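Local coordinates for sensor protein (Geobacter sulfurreducens, PDB 3H7M), which probably acts, as a whole, as a membrane-bound sensor histidine kinase, of which this chain is the sensor domain resembling periplasmic binding proteins, at residues L143-T146 and P147-L151; G169-I172 and I173-N176; A213-K217 and T218-E222. One frame throughout, in Å; residues are numbered along the deposited sequence.

Contact 1 of 3, residues L143-T146 and P147-L151; sequences LTPT and PADAL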
loop_
_atom_site.group_PDB
_atom_site.type_symbol
_atom_site.label_atom_id
_atom_site.label_comp_id
_atom_site.label_asym_id
_atom_site.label_seq_id
_atom_site.Cartn_x
_atom_site.Cartn_y
_atom_site.Cartn_z
ATOM N N LEU A 143 -16.868 -2.534 -2.518
ATOM C CA LEU A 143 -15.754 -2.057 -1.709
ATOM C C LEU A 143 -15.400 -2.989 -0.574
ATOM O O LEU A 143 -16.252 -3.352 0.234
ATOM C CB LEU A 143 -16.082 -0.678 -1.127
ATOM C CG LEU A 143 -16.647 0.341 -2.116
ATOM C CD1 LEU A 143 -16.907 1.664 -1.403
ATOM C CD2 LEU A 143 -15.668 0.516 -3.273
ATOM N N THR A 144 -14.122 -3.328 -0.479
ATOM C CA THR A 144 -13.679 -4.235 0.565
ATOM C C THR A 144 -12.638 -3.616 1.499
ATOM O O THR A 144 -11.841 -2.762 1.100
ATOM C CB THR A 144 -13.090 -5.503 -0.055
ATOM O OG1 THR A 144 -11.723 -5.266 -0.404
ATOM C CG2 THR A 144 -13.860 -5.876 -1.334
ATOM N N PRO A 145 -12.639 -4.049 2.762
ATOM C CA PRO A 145 -11.729 -3.586 3.812
ATOM C C PRO A 145 -10.263 -3.837 3.464
ATOM O O PRO A 145 -9.378 -3.106 3.897
ATOM C CB PRO A 145 -12.169 -4.393 5.023
ATOM C CG PRO A 145 -13.610 -4.697 4.736
ATOM C CD PRO A 145 -13.593 -5.036 3.288
ATOM N N THR A 146 -10.003 -4.883 2.683
ATOM C CA THR A 146 -8.623 -5.185 2.296
ATOM C C THR A 146 -8.599 -5.665 0.880
ATOM O O THR A 146 -9.601 -6.138 0.359
ATOM C CB THR A 146 -8.013 -6.336 3.117
ATOM O OG1 THR A 146 -8.637 -7.575 2.721
ATOM C CG2 THR A 146 -8.199 -6.093 4.634
ATOM N N PRO A 147 -7.444 -5.562 0.230
ATOM C CA PRO A 147 -7.397 -6.041 -1.151
ATOM C C PRO A 147 -7.636 -7.565 -1.217
ATOM O O PRO A 147 -8.238 -8.067 -2.170
ATOM C CB PRO A 147 -6.000 -5.636 -1.621
ATOM C CG PRO A 147 -5.213 -5.461 -0.349
ATOM C CD PRO A 147 -6.193 -4.894 0.623
ATOM N N ALA A 148 -7.175 -8.287 -0.195
ATOM C CA ALA A 148 -7.343 -9.734 -0.152
ATOM C C ALA A 148 -8.839 -10.062 -0.131
ATOM O O ALA A 148 -9.277 -11.014 -0.783
ATOM C CB ALA A 148 -6.638 -10.320 1.078
ATOM N N ASP A 149 -9.626 -9.272 0.598
ATOM C CA ASP A 149 -11.065 -9.513 0.621
ATOM C C ASP A 149 -11.616 -9.321 -0.776
ATOM O O ASP A 149 -12.550 -10.002 -1.190
ATOM C CB ASP A 149 -11.775 -8.585 1.590
ATOM C CG ASP A 149 -11.753 -9.117 2.987
ATOM O OD1 ASP A 149 -11.887 -10.354 3.122
ATOM O OD2 ASP A 149 -11.616 -8.325 3.942
ATOM N N ALA A 150 -11.021 -8.406 -1.520
ATOM C CA ALA A 150 -11.477 -8.214 -2.879
ATOM C C ALA A 150 -11.198 -9.497 -3.667
ATOM O O ALA A 150 -12.057 -9.994 -4.384
ATOM C CB ALA A 150 -10.747 -7.050 -3.526
ATOM N N LEU A 151 -9.979 -10.015 -3.538
ATOM C CA LEU A 151 -9.580 -11.206 -4.265
ATOM C C LEU A 151 -10.347 -12.470 -3.835
ATOM O O LEU A 151 -10.571 -13.368 -4.632
ATOM C CB LEU A 151 -8.065 -11.386 -4.139
ATOM C CG LEU A 151 -7.292 -10.234 -4.814
ATOM C CD1 LEU A 151 -5.802 -10.367 -4.568
ATOM C CD2 LEU A 151 -7.555 -10.231 -6.322
#
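T146 and D149 meet where the chain turns from strand 141-144 into helix 147-155. T146 is the N-cap residue. Its OG1 sits between the backbone N and the carbonyl carbon (chi1 71°), and this turns the hydroxyl back over the first helical turn. There D149 N donates to T146 OG1 over 2.9 Å, fairly straight at 157°. The same hydroxyl makes a weak bond of its own, from T146 OG1 to D149 OD2 at 3.3 Å. OG1 thus takes a hydrogen from the D149 backbone and offers one to the carboxylate. The torsion of D149 (chi1 -85°) keeps CG beside its own backbone N, within range of the threonine. The other carboxylate oxygen, OD1, forms a salt bridge with R152, so both ends of the group have a partner. The P145 ring crosses the D149 side chain at about a right angle, with P145 CD 3.9 Å from D149 OD2. T144 is buried and packs on the helix start. Its CB lies 3.7 Å from D149 CB, and its CG2 lies 3.7 Å from A150 CA. A150 N closes the turn on T146 O at 3.3 Å. This is a threonine N-cap at the start of the helix in a beta-alpha-beta crossover, from strand 141-144 to the parallel strand 161-165, in an alpha/beta lobe of the periplasmic-binding-protein type.

Contact 2 of 3, residues G169-I172 and I173-N176; sequences GMYI and IREN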
loop_
_atom_site.group_PDB
_atom_site.type_symbol
_atom_site.label_atom_id
_atom_site.label_comp_id
_atom_site.label_asym_id
_atom_site.label_seq_id
_atom_site.Cartn_x
_atom_site.Cartn_y
_atom_site.Cartn_z
ATOM N N GLY A 169 -1.265 -8.565 -4.715
ATOM C CA GLY A 169 -2.169 -9.499 -5.346
ATOM C C GLY A 169 -1.549 -10.868 -5.429
ATOM O O GLY A 169 -2.121 -11.842 -4.955
ATOM N N MET A 170 -0.375 -10.937 -6.038
ATOM C CA MET A 170 0.330 -12.194 -6.149
ATOM C C MET A 170 0.631 -12.778 -4.774
ATOM O O MET A 170 0.427 -13.959 -4.551
ATOM C CB MET A 170 1.613 -11.990 -6.934
ATOM C CG MET A 170 1.365 -11.390 -8.322
ATOM S SD MET A 170 -0.073 -12.169 -9.150
ATOM C CE MET A 170 0.645 -13.671 -9.791
ATOM N N TYR A 171 1.097 -11.961 -3.838
ATOM C CA TYR A 171 1.391 -12.499 -2.514
ATOM C C TYR A 171 0.158 -13.057 -1.875
ATOM O O TYR A 171 0.202 -14.081 -1.208
ATOM C CB TYR A 171 1.986 -11.447 -1.581
ATOM C CG TYR A 171 3.471 -11.269 -1.793
ATOM C CD1 TYR A 171 3.964 -10.570 -2.894
ATOM C CD2 TYR A 171 4.391 -11.827 -0.904
ATOM C CE1 TYR A 171 5.345 -10.427 -3.107
ATOM C CE2 TYR A 171 5.770 -11.690 -1.108
ATOM C CZ TYR A 171 6.239 -10.988 -2.209
ATOM O OH TYR A 171 7.594 -10.854 -2.405
ATOM N N ILE A 172 -0.957 -12.379 -2.084
ATOM C CA ILE A 172 -2.194 -12.823 -1.495
ATOM C C ILE A 172 -2.701 -14.109 -2.139
ATOM O O ILE A 172 -3.237 -14.979 -1.467
ATOM C CB ILE A 172 -3.261 -11.727 -1.614
ATOM C CG1 ILE A 172 -2.929 -10.590 -0.645
ATOM C CG2 ILE A 172 -4.616 -12.286 -1.284
ATOM C CD1 ILE A 172 -3.729 -9.309 -0.874
ATOM N N ILE A 173 -2.512 -14.221 -3.445
ATOM C CA ILE A 173 -2.986 -15.378 -4.153
ATOM C C ILE A 173 -2.290 -16.603 -3.613
ATOM O O ILE A 173 -2.910 -17.654 -3.446
ATOM C CB ILE A 173 -2.741 -15.234 -5.664
ATOM C CG1 ILE A 173 -3.831 -14.357 -6.272
ATOM C CG2 ILE A 173 -2.751 -16.590 -6.333
ATOM C CD1 ILE A 173 -3.591 -14.045 -7.730
ATOM N N ARG A 174 -1.006 -16.452 -3.320
ATOM C CA ARG A 174 -0.220 -17.551 -2.794
ATOM C C ARG A 174 -0.591 -17.875 -1.352
ATOM O O ARG A 174 -0.842 -19.019 -1.002
ATOM C CB ARG A 174 1.262 -17.220 -2.859
ATOM C CG ARG A 174 2.112 -18.321 -2.282
ATOM C CD ARG A 174 3.587 -18.046 -2.402
ATOM N NE ARG A 174 4.029 -17.092 -1.396
ATOM C CZ ARG A 174 5.299 -16.758 -1.217
ATOM N NH1 ARG A 174 6.232 -17.318 -1.980
ATOM N NH2 ARG A 174 5.634 -15.851 -0.303
ATOM N N GLU A 175 -0.655 -16.859 -0.520
ATOM C CA GLU A 175 -0.957 -17.080 0.873
ATOM C C GLU A 175 -2.343 -17.623 1.161
ATOM O O GLU A 175 -2.528 -18.522 1.991
ATOM C CB GLU A 175 -0.757 -15.789 1.659
ATOM C CG GLU A 175 -1.305 -15.871 3.069
ATOM C CD GLU A 175 -0.620 -14.917 4.019
ATOM O OE1 GLU A 175 0.589 -15.116 4.247
ATOM O OE2 GLU A 175 -1.275 -13.977 4.529
ATOM N N ASN A 176 -3.329 -17.059 0.495
ATOM C CA ASN A 176 -4.687 -17.487 0.728
ATOM C C ASN A 176 -5.103 -18.540 -0.288
ATOM O O ASN A 176 -6.266 -18.825 -0.414
ATOM C CB ASN A 176 -5.619 -16.273 0.677
ATOM C CG ASN A 176 -5.441 -15.360 1.880
ATOM O OD1 ASN A 176 -5.451 -14.139 1.758
ATOM N ND2 ASN A 176 -5.284 -15.953 3.049
HETATM O O HOH W 1 2.580 -15.056 0.189
#
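I172 and N176 lie side by side and point the same way on the tightly packed side of helix 166-175. With chi1 -72°, the I172 CG2 branch lies anti to the backbone N, which points it to the following turn. It reaches N176 OD1 at 3.7 Å. N176 OD1 also accepts a hydrogen bond from R152 NH2, so its amide is tied to helix 147-155. I172 is buried against A148 and L151 of that helix. One step round, I173 folds its CG1 over the turn below, 3.3 Å from G169 O. Its CD1 touches M170 SD at 4.2 Å. This pair lies toward the surface, and both side chains also meet F101 of strand 87-103. The helix is the one that follows strand 161-165 of the mixed sheet in this binding-protein-like domain, and this is its C-terminal end. N176 is the first residue to leave helical backbone angles, yet its N still bonds to I172 O at 2.9 Å with an angle of 166°. The other side is looser and wetter. Y171 and R174 only approach each other: R174 NH2 lies obliquely to the ring, 4.2 Å from Y171 CE2. The arginine runs straight as far as CD and then bends at chi3 (78°), which brings NE back toward the preceding turn. A water bridges the two residues. It accepts from R174 NE at 3.0 Å, in the plane of the guanidinium, and donates to Y171 O at 2.9 Å. Y171 O therefore takes two donors, because E175 N bonds to it as well. The phenol has its own partner, as Y171 OH is hydrogen-bonded to L229 O. Of the E175 side chain, CB lies beside Y171 O, while the carboxylate leads away.

Contact 3 of 3, residues A213-K217 and T218-E222; sequences AILRK and TGQYE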
loop_
_atom_site.group_PDB
_atom_site.type_symbol
_atom_site.label_atom_id
_atom_site.label_comp_id
_atom_site.label_asym_id
_atom_site.label_seq_id
_atom_site.Cartn_x
_atom_site.Cartn_y
_atom_site.Cartn_z
ATOM N N ALA A 213 17.196 8.609 1.947
ATOM C CA ALA A 213 18.306 8.974 1.088
ATOM C C ALA A 213 19.577 8.265 1.540
ATOM O O ALA A 213 20.372 7.813 0.718
ATOM C CB ALA A 213 18.499 10.497 1.108
ATOM N N ILE A 214 19.763 8.149 2.854
ATOM C CA ILE A 214 20.957 7.487 3.360
ATOM C C ILE A 214 20.965 6.010 2.991
ATOM O O ILE A 214 21.964 5.503 2.462
ATOM C CB ILE A 214 21.080 7.632 4.878
ATOM C CG1 ILE A 214 21.386 9.086 5.244
ATOM C CG2 ILE A 214 22.158 6.727 5.377
ATOM C CD1 ILE A 214 21.497 9.331 6.724
ATOM N N LEU A 215 19.858 5.318 3.272
ATOM C CA LEU A 215 19.752 3.889 2.890
ATOM C C LEU A 215 20.062 3.684 1.396
ATOM O O LEU A 215 20.720 2.716 1.019
ATOM C CB LEU A 215 18.344 3.349 3.182
ATOM C CG LEU A 215 17.999 3.307 4.669
ATOM C CD1 LEU A 215 16.604 2.765 4.887
ATOM C CD2 LEU A 215 19.061 2.483 5.393
ATOM N N ARG A 216 19.607 4.600 0.540
ATOM C CA ARG A 216 19.907 4.441 -0.877
ATOM C C ARG A 216 21.382 4.598 -1.204
ATOM O O ARG A 216 21.913 3.859 -2.023
ATOM C CB ARG A 216 19.088 5.403 -1.713
ATOM C CG ARG A 216 17.593 5.149 -1.625
ATOM C CD ARG A 216 16.804 6.214 -2.382
ATOM N NE ARG A 216 16.105 5.649 -3.533
ATOM C CZ ARG A 216 14.793 5.439 -3.593
ATOM N NH1 ARG A 216 14.013 5.753 -2.567
ATOM N NH2 ARG A 216 14.265 4.893 -4.681
ATOM N N LYS A 217 22.077 5.526 -0.559
ATOM C CA LYS A 217 23.496 5.686 -0.881
ATOM C C LYS A 217 24.409 4.639 -0.270
ATOM O O LYS A 217 25.548 4.466 -0.726
ATOM C CB LYS A 217 23.987 7.079 -0.487
ATOM C CG LYS A 217 23.187 8.180 -1.148
ATOM C CD LYS A 217 23.837 9.544 -0.983
ATOM C CE LYS A 217 23.101 10.597 -1.782
ATOM N NZ LYS A 217 23.804 10.806 -3.070
ATOM N N THR A 218 23.935 3.924 0.751
ATOM C CA THR A 218 24.809 2.921 1.374
ATOM C C THR A 218 24.614 1.528 0.832
ATOM O O THR A 218 25.441 0.644 1.075
ATOM C CB THR A 218 24.619 2.839 2.912
ATOM O OG1 THR A 218 23.290 2.392 3.209
ATOM C CG2 THR A 218 24.860 4.203 3.565
ATOM N N GLY A 219 23.514 1.321 0.115
ATOM C CA GLY A 219 23.237 0.001 -0.433
ATOM C C GLY A 219 22.285 -0.804 0.441
ATOM O O GLY A 219 21.823 -1.877 0.051
ATOM N N GLN A 220 21.956 -0.284 1.618
ATOM C CA GLN A 220 21.083 -1.026 2.518
ATOM C C GLN A 220 19.679 -1.080 1.945
ATOM O O GLN A 220 18.954 -2.053 2.149
ATOM C CB GLN A 220 21.067 -0.383 3.917
ATOM C CG GLN A 220 20.872 -1.393 5.024
ATOM C CD GLN A 220 20.684 -0.766 6.401
ATOM O OE1 GLN A 220 21.314 0.254 6.752
ATOM N NE2 GLN A 220 19.821 -1.394 7.205
ATOM N N TYR A 221 19.292 -0.017 1.244
ATOM C CA TYR A 221 17.969 0.051 0.622
ATOM C C TYR A 221 17.761 -1.121 -0.342
ATOM O O TYR A 221 16.757 -1.831 -0.266
ATOM C CB TYR A 221 17.814 1.333 -0.182
ATOM C CG TYR A 221 16.572 1.336 -1.040
ATOM C CD1 TYR A 221 15.336 1.633 -0.493
ATOM C CD2 TYR A 221 16.639 1.044 -2.409
ATOM C CE1 TYR A 221 14.192 1.661 -1.264
ATOM C CE2 TYR A 221 15.503 1.058 -3.199
ATOM C CZ TYR A 221 14.277 1.374 -2.619
ATOM O OH TYR A 221 13.137 1.447 -3.387
ATOM N N GLU A 222 18.703 -1.311 -1.261
ATOM C CA GLU A 222 18.574 -2.398 -2.218
ATOM C C GLU A 222 18.632 -3.752 -1.507
ATOM O O GLU A 222 17.928 -4.686 -1.888
ATOM C CB GLU A 222 19.676 -2.319 -3.285
ATOM C CG GLU A 222 19.608 -1.076 -4.187
ATOM C CD GLU A 222 18.274 -0.905 -4.912
ATOM O OE1 GLU A 222 17.517 -1.902 -5.058
ATOM O OE2 GLU A 222 17.996 0.238 -5.352
HETATM O O HOH W 2 20.614 1.043 -1.796
#
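L215 O is gripped by several backbone N-H groups. Y221 N donates to L215 O over 3.1 Å at an angle of 163°, from well above the carbonyl plane. G219 N at 3.3 Å from L215 O adds a weak bond, and T218 N, bonded mainly to I214 O, adds another weak one. The cluster marks a glycine-terminated helix end: helix 202-218 stops, G219 turns the chain with positive phi, and helix 220-227 begins with G219 as its N-cap. At these backbone angles a CB on G219 would collide with the carbonyl oxygen of T218, which favours glycine. The sharp turn brings Y221 back beside R216. The two side chains point the same way, and the guanidinium lies flat over one face of the ring, planes 20° apart. R216 CZ is 4.5 Å from the Y221 ring centroid, a cation-pi contact set toward the rim. Lower down, the aliphatic part joins in, with R216 CG 4.0 Å from Y221 CG. The tyrosine stands with CG anti to the backbone N (chi1 170°), which turns its ring toward the arginine. Both polar ends also meet strand 87-103: Y221 OH bonds to H93 O, and R216 NH1 bonds weakly to P92 O. With alanine in place of R216, one face of the Y221 ring would probably lose its cationic cover, and P92 O its weak donor from NH1. On another side L215 CB meets Y221 CB, and L215 CD2 lies 3.4 Å from Q220 OE1. L215 and Q220 both pack on A43 of helix 36-48. A water bridges the two helices, donating to R216 O at 3.1 Å and accepting from E222 N at 3.1 Å.

Contacts 1 and 2 belong together. Contact 1 opens helix 147-155 and contact 2 closes helix 166-175, and these two helices pack together, with A148 CB 3.6 Å from I172 CD1. R152 serves both, pairing with D149 and with N176. Contact 3 stands apart, its centre about 33 Å from that of contact 1. It also lies farthest out, its centre about 21 Å from that of the chain. Each has a buried part: T144, P147 and A150; G169 and I172; L215 and Y221. Contact 1 starts a helix with a hydroxyl cap. Contact 2 ends one with apolar packing and a water. Contact 3 joins two helices through a glycine turn and a cation-pi stack.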